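Local coordinates for trehalose-6-phosphate phosphatase-related protein (Thermoplasma acidophilum, PDB 1U02) that removes the phosphate from trehalose 6-phosphate to give free trehalose, in a magnesium-dependent reaction of the HAD phosphatase class, at residues R97-Y109 against G120-I134. Sequence-based numbering, arbitrary orientation.
Sequences RSWVSDFPGLRIY and GLMGADMKPKLRSRI
The phenyl ring of Phe103 fits into a hollow formed by the start of helix 127-141 and the loop before it, with Leu130 CB over the centre of one face, 4.3 Å from the ring centroid. Met126 CB and Lys129 CD border its edge, and the selenomethionine Met122 lies alongside, SE 4.1 Å from Phe103 CB. Across the tip, the Arg133 guanidinium lays a face on Phe103 CZ, 3.5 Å from Arg133 CZ. Extended from CG to NE, the arginine first runs over a face of Trp99, where its CD makes a CH-pi contact and its charged end a cation-pi contact with the five-membered ring. Arg133 NH1 ends 3.5 Å from Asp102 OD2, a salt bridge whose hydrogen bond, from the guanidinium edge, is weak. In the smaller domain, beside the HAD core, short helix 99-102 and the loop into edge strand 107-111 thus pack on helix 127-141, which follows the next strand of the same antiparallel sheet. Deeper in, Leu106 CD1 meets Leu130 CD2 at 3.8 Å, Trp99 CE3 meets Leu130 CD1, and Trp99 CZ3 abuts Ile134 CG1. A serine in place of Trp99 would probably open a gap against Leu130 and Ile134 and strip Arg133 of the indole face under its CD, leaving Phe103 as its aromatic neighbour. Beyond Met122, Leu121 CD1 sits on a face of the Arg107 guanidinium, whose NH2 bonds Met17 O, while one water joins Arg107 NE, Gly105 O and Leu121 N.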
loop_
_atom_site.group_PDB
_atom_site.type_symbol
_atom_site.label_atom_id
_atom_site.label_comp_id
_atom_site.label_asym_id
_atom_site.label_seq_id
_atom_site.Cartn_x
_atom_site.Cartn_y
_atom_site.Cartn_z
ATOM N N ARG A 97 -17.220 10.447 -10.400
ATOM C CA ARG A 97 -18.043 9.490 -9.658
ATOM C C ARG A 97 -19.213 8.915 -10.458
ATOM O O ARG A 97 -19.620 7.778 -10.231
ATOM C CB ARG A 97 -18.575 10.116 -8.363
ATOM C CG ARG A 97 -19.673 11.140 -8.562
ATOM C CD ARG A 97 -20.133 11.703 -7.223
ATOM N NE ARG A 97 -21.153 12.733 -7.383
ATOM C CZ ARG A 97 -22.391 12.504 -7.807
ATOM N NH1 ARG A 97 -22.777 11.271 -8.114
ATOM N NH2 ARG A 97 -23.245 13.511 -7.928
ATOM N N SER A 98 -19.739 9.690 -11.400
ATOM C CA SER A 98 -20.866 9.231 -12.204
ATOM C C SER A 98 -20.499 8.121 -13.191
ATOM O O SER A 98 -21.383 7.501 -13.783
ATOM C CB SER A 98 -21.487 10.403 -12.971
ATOM O OG SER A 98 -20.612 10.857 -13.987
ATOM N N TRP A 99 -19.207 7.862 -13.369
ATOM C CA TRP A 99 -18.786 6.822 -14.301
ATOM C C TRP A 99 -19.233 5.429 -13.874
ATOM O O TRP A 99 -19.219 4.496 -14.679
ATOM C CB TRP A 99 -17.266 6.841 -14.483
ATOM C CG TRP A 99 -16.750 8.092 -15.150
ATOM C CD1 TRP A 99 -17.491 9.128 -15.645
ATOM C CD2 TRP A 99 -15.380 8.431 -15.382
ATOM N NE1 TRP A 99 -16.663 10.093 -16.168
ATOM C CE2 TRP A 99 -15.361 9.690 -16.020
ATOM C CE3 TRP A 99 -14.160 7.793 -15.108
ATOM C CZ2 TRP A 99 -14.168 10.324 -16.392
ATOM C CZ3 TRP A 99 -12.971 8.426 -15.479
ATOM C CH2 TRP A 99 -12.988 9.675 -16.112
ATOM N N VAL A 100 -19.622 5.279 -12.610
ATOM C CA VAL A 100 -20.091 3.984 -12.135
ATOM C C VAL A 100 -21.351 3.569 -12.903
ATOM O O VAL A 100 -21.648 2.383 -13.021
ATOM C CB VAL A 100 -20.404 3.993 -10.618
ATOM C CG1 VAL A 100 -19.128 4.264 -9.828
ATOM C CG2 VAL A 100 -21.461 5.043 -10.296
ATOM N N SER A 101 -22.095 4.543 -13.417
ATOM C CA SER A 101 -23.299 4.230 -14.180
ATOM C C SER A 101 -22.960 4.120 -15.671
ATOM O O SER A 101 -23.588 3.359 -16.403
ATOM C CB SER A 101 -24.392 5.286 -13.946
ATOM O OG SER A 101 -23.977 6.580 -14.344
ATOM N N ASP A 102 -21.951 4.866 -16.116
ATOM C CA ASP A 102 -21.543 4.805 -17.516
ATOM C C ASP A 102 -20.900 3.449 -17.815
ATOM O O ASP A 102 -21.038 2.908 -18.915
ATOM C CB ASP A 102 -20.549 5.924 -17.845
ATOM C CG ASP A 102 -21.140 7.309 -17.650
ATOM O OD1 ASP A 102 -22.348 7.493 -17.912
ATOM O OD2 ASP A 102 -20.389 8.221 -17.250
ATOM N N PHE A 103 -20.208 2.900 -16.821
ATOM C CA PHE A 103 -19.534 1.610 -16.960
ATOM C C PHE A 103 -19.961 0.692 -15.816
ATOM O O PHE A 103 -19.197 0.474 -14.869
ATOM C CB PHE A 103 -18.017 1.813 -16.903
ATOM C CG PHE A 103 -17.503 2.826 -17.887
ATOM C CD1 PHE A 103 -17.440 2.527 -19.247
ATOM C CD2 PHE A 103 -17.091 4.085 -17.454
ATOM C CE1 PHE A 103 -16.969 3.472 -20.169
ATOM C CE2 PHE A 103 -16.621 5.039 -18.365
ATOM C CZ PHE A 103 -16.559 4.730 -19.724
ATOM N N PRO A 104 -21.181 0.128 -15.896
ATOM C CA PRO A 104 -21.713 -0.767 -14.863
ATOM C C PRO A 104 -20.711 -1.820 -14.411
ATOM O O PRO A 104 -20.197 -2.593 -15.220
ATOM C CB PRO A 104 -22.940 -1.382 -15.539
ATOM C CG PRO A 104 -23.418 -0.256 -16.414
ATOM C CD PRO A 104 -22.113 0.208 -17.037
ATOM N N GLY A 105 -20.440 -1.855 -13.112
ATOM C CA GLY A 105 -19.481 -2.816 -12.595
ATOM C C GLY A 105 -18.260 -2.087 -12.071
ATOM O O GLY A 105 -17.596 -2.550 -11.140
ATOM N N LEU A 106 -17.960 -0.946 -12.680
ATOM C CA LEU A 106 -16.838 -0.123 -12.255
ATOM C C LEU A 106 -17.078 0.313 -10.813
ATOM O O LEU A 106 -18.198 0.672 -10.439
ATOM C CB LEU A 106 -16.722 1.128 -13.132
ATOM C CG LEU A 106 -15.728 2.196 -12.651
ATOM C CD1 LEU A 106 -14.314 1.648 -12.737
ATOM C CD2 LEU A 106 -15.866 3.463 -13.490
ATOM N N ARG A 107 -16.023 0.269 -10.009
ATOM C CA ARG A 107 -16.105 0.699 -8.616
ATOM C C ARG A 107 -15.072 1.805 -8.430
ATOM O O ARG A 107 -13.952 1.713 -8.940
ATOM C CB ARG A 107 -15.816 -0.474 -7.675
ATOM C CG ARG A 107 -16.969 -1.474 -7.582
ATOM C CD ARG A 107 -16.591 -2.698 -6.758
ATOM N NE ARG A 107 -15.544 -3.485 -7.404
ATOM C CZ ARG A 107 -15.019 -4.594 -6.890
ATOM N NH1 ARG A 107 -15.443 -5.046 -5.713
ATOM N NH2 ARG A 107 -14.079 -5.255 -7.557
ATOM N N ILE A 108 -15.452 2.856 -7.716
ATOM C CA ILE A 108 -14.550 3.978 -7.493
ATOM C C ILE A 108 -14.339 4.168 -5.994
ATOM O O ILE A 108 -15.287 4.375 -5.243
ATOM C CB ILE A 108 -15.128 5.272 -8.128
ATOM C CG1 ILE A 108 -15.261 5.083 -9.643
ATOM C CG2 ILE A 108 -14.213 6.460 -7.855
ATOM C CD1 ILE A 108 -15.979 6.221 -10.362
ATOM N N TYR A 109 -13.088 4.072 -5.568
ATOM C CA TYR A 109 -12.745 4.222 -4.162
ATOM C C TYR A 109 -12.073 5.570 -3.964
ATOM O O TYR A 109 -10.960 5.802 -4.436
ATOM C CB TYR A 109 -11.816 3.091 -3.737
ATOM C CG TYR A 109 -12.459 1.730 -3.870
ATOM C CD1 TYR A 109 -13.143 1.155 -2.803
ATOM C CD2 TYR A 109 -12.382 1.019 -5.063
ATOM C CE1 TYR A 109 -13.736 -0.107 -2.919
ATOM C CE2 TYR A 109 -12.970 -0.243 -5.192
ATOM C CZ TYR A 109 -13.643 -0.799 -4.117
ATOM O OH TYR A 109 -14.220 -2.050 -4.242
ATOM N N GLY A 120 -12.464 -4.705 -11.860
ATOM C CA GLY A 120 -12.742 -6.115 -11.656
ATOM C C GLY A 120 -14.112 -6.647 -12.051
ATOM O O GLY A 120 -14.209 -7.713 -12.659
ATOM N N LEU A 121 -15.170 -5.919 -11.724
ATOM C CA LEU A 121 -16.523 -6.381 -12.035
ATOM C C LEU A 121 -17.050 -5.836 -13.347
ATOM O O LEU A 121 -18.162 -6.154 -13.763
ATOM C CB LEU A 121 -17.473 -5.974 -10.911
ATOM C CG LEU A 121 -17.084 -6.403 -9.494
ATOM C CD1 LEU A 121 -18.075 -5.808 -8.502
ATOM C CD2 LEU A 121 -17.062 -7.917 -9.402
HETATM N N MSE A 122 -16.234 -5.021 -13.996
HETATM C CA MSE A 122 -16.602 -4.373 -15.245
HETATM C C MSE A 122 -16.487 -5.256 -16.490
HETATM O O MSE A 122 -15.654 -6.166 -16.549
HETATM C CB MSE A 122 -15.714 -3.150 -15.417
HETATM C CG MSE A 122 -16.305 -2.030 -16.200
HETATM SE SE MSE A 122 -14.898 -0.758 -16.491
HETATM C CE MSE A 122 -14.991 -0.696 -18.424
ATOM N N GLY A 123 -17.324 -4.969 -17.484
ATOM C CA GLY A 123 -17.287 -5.715 -18.731
ATOM C C GLY A 123 -16.006 -5.385 -19.481
ATOM O O GLY A 123 -15.490 -4.272 -19.378
ATOM N N ALA A 124 -15.499 -6.345 -20.244
ATOM C CA ALA A 124 -14.256 -6.169 -20.988
ATOM C C ALA A 124 -14.248 -5.092 -22.075
ATOM O O ALA A 124 -13.317 -4.296 -22.155
ATOM C CB ALA A 124 -13.835 -7.504 -21.593
ATOM N N ASP A 125 -15.288 -5.068 -22.901
ATOM C CA ASP A 125 -15.387 -4.129 -24.021
ATOM C C ASP A 125 -15.098 -2.640 -23.812
ATOM O O ASP A 125 -14.443 -2.019 -24.650
ATOM C CB ASP A 125 -16.760 -4.269 -24.688
ATOM C CG ASP A 125 -16.945 -5.610 -25.373
ATOM O OD1 ASP A 125 -15.996 -6.423 -25.375
ATOM O OD2 ASP A 125 -18.044 -5.850 -25.915
HETATM N N MSE A 126 -15.577 -2.056 -22.721
HETATM C CA MSE A 126 -15.361 -0.625 -22.506
HETATM C C MSE A 126 -14.131 -0.225 -21.689
HETATM O O MSE A 126 -13.978 0.943 -21.340
HETATM C CB MSE A 126 -16.616 -0.006 -21.873
HETATM C CG MSE A 126 -17.874 -0.113 -22.737
HETATM SE SE MSE A 126 -17.784 0.925 -24.382
HETATM C CE MSE A 126 -18.937 2.399 -23.877
ATOM N N LYS A 127 -13.244 -1.169 -21.393
ATOM C CA LYS A 127 -12.062 -0.831 -20.607
ATOM C C LYS A 127 -11.088 0.104 -21.323
ATOM O O LYS A 127 -10.521 1.004 -20.704
ATOM C CB LYS A 127 -11.372 -2.111 -20.124
ATOM C CG LYS A 127 -12.284 -2.899 -19.180
ATOM C CD LYS A 127 -11.612 -4.085 -18.502
ATOM C CE LYS A 127 -12.597 -4.750 -17.538
ATOM N NZ LYS A 127 -12.025 -5.888 -16.765
ATOM N N PRO A 128 -10.864 -0.099 -22.632
ATOM C CA PRO A 128 -9.936 0.824 -23.294
ATOM C C PRO A 128 -10.480 2.258 -23.244
ATOM O O PRO A 128 -9.730 3.218 -23.053
ATOM C CB PRO A 128 -9.864 0.276 -24.717
ATOM C CG PRO A 128 -10.004 -1.212 -24.495
ATOM C CD PRO A 128 -11.136 -1.274 -23.480
ATOM N N LYS A 129 -11.795 2.389 -23.404
ATOM C CA LYS A 129 -12.452 3.690 -23.371
ATOM C C LYS A 129 -12.307 4.328 -21.992
ATOM O O LYS A 129 -11.980 5.508 -21.873
ATOM C CB LYS A 129 -13.937 3.536 -23.716
ATOM C CG LYS A 129 -14.728 4.825 -23.640
ATOM C CD LYS A 129 -16.211 4.568 -23.863
ATOM C CE LYS A 129 -17.006 5.864 -23.851
ATOM N NZ LYS A 129 -16.600 6.786 -24.956
ATOM N N LEU A 130 -12.556 3.543 -20.947
ATOM C CA LEU A 130 -12.443 4.046 -19.585
ATOM C C LEU A 130 -11.009 4.467 -19.305
ATOM O O LEU A 130 -10.764 5.518 -18.721
ATOM C CB LEU A 130 -12.855 2.972 -18.574
ATOM C CG LEU A 130 -12.658 3.365 -17.104
ATOM C CD1 LEU A 130 -13.540 4.558 -16.750
ATOM C CD2 LEU A 130 -12.987 2.176 -16.219
ATOM N N ARG A 131 -10.063 3.638 -19.724
ATOM C CA ARG A 131 -8.659 3.938 -19.510
ATOM C C ARG A 131 -8.291 5.297 -20.092
ATOM O O ARG A 131 -7.610 6.090 -19.440
ATOM C CB ARG A 131 -7.781 2.845 -20.132
ATOM C CG ARG A 131 -6.288 3.083 -19.969
ATOM C CD ARG A 131 -5.467 1.960 -20.597
ATOM N NE ARG A 131 -4.028 2.229 -20.525
ATOM C CZ ARG A 131 -3.083 1.413 -20.985
ATOM N NH1 ARG A 131 -3.412 0.263 -21.559
ATOM N NH2 ARG A 131 -1.804 1.747 -20.871
ATOM N N SER A 132 -8.751 5.573 -21.312
ATOM C CA SER A 132 -8.449 6.844 -21.962
ATOM C C SER A 132 -9.090 8.011 -21.211
ATOM O O SER A 132 -8.512 9.096 -21.145
ATOM C CB SER A 132 -8.923 6.835 -23.423
ATOM O OG SER A 132 -10.337 6.813 -23.515
ATOM N N ARG A 133 -10.278 7.790 -20.647
ATOM C CA ARG A 133 -10.956 8.844 -19.886
ATOM C C ARG A 133 -10.155 9.174 -18.637
ATOM O O ARG A 133 -9.984 10.339 -18.286
ATOM C CB ARG A 133 -12.359 8.414 -19.442
ATOM C CG ARG A 133 -13.425 8.394 -20.518
ATOM C CD ARG A 133 -14.796 8.265 -19.852
ATOM N NE ARG A 133 -15.896 8.152 -20.802
ATOM C CZ ARG A 133 -17.177 8.072 -20.453
ATOM N NH1 ARG A 133 -17.522 8.096 -19.170
ATOM N NH2 ARG A 133 -18.115 7.969 -21.385
ATOM N N ILE A 134 -9.686 8.137 -17.956
ATOM C CA ILE A 134 -8.902 8.321 -16.737
ATOM C C ILE A 134 -7.617 9.090 -17.042
ATOM O O ILE A 134 -7.247 10.012 -16.316
ATOM C CB ILE A 134 -8.554 6.959 -16.101
ATOM C CG1 ILE A 134 -9.832 6.299 -15.583
ATOM C CG2 ILE A 134 -7.547 7.143 -14.967
ATOM C CD1 ILE A 134 -9.650 4.855 -15.148
HETATM O O HOH W 1 -19.953 -2.828 -17.624
HETATM O O HOH W 2 -15.164 -3.317 -10.416
#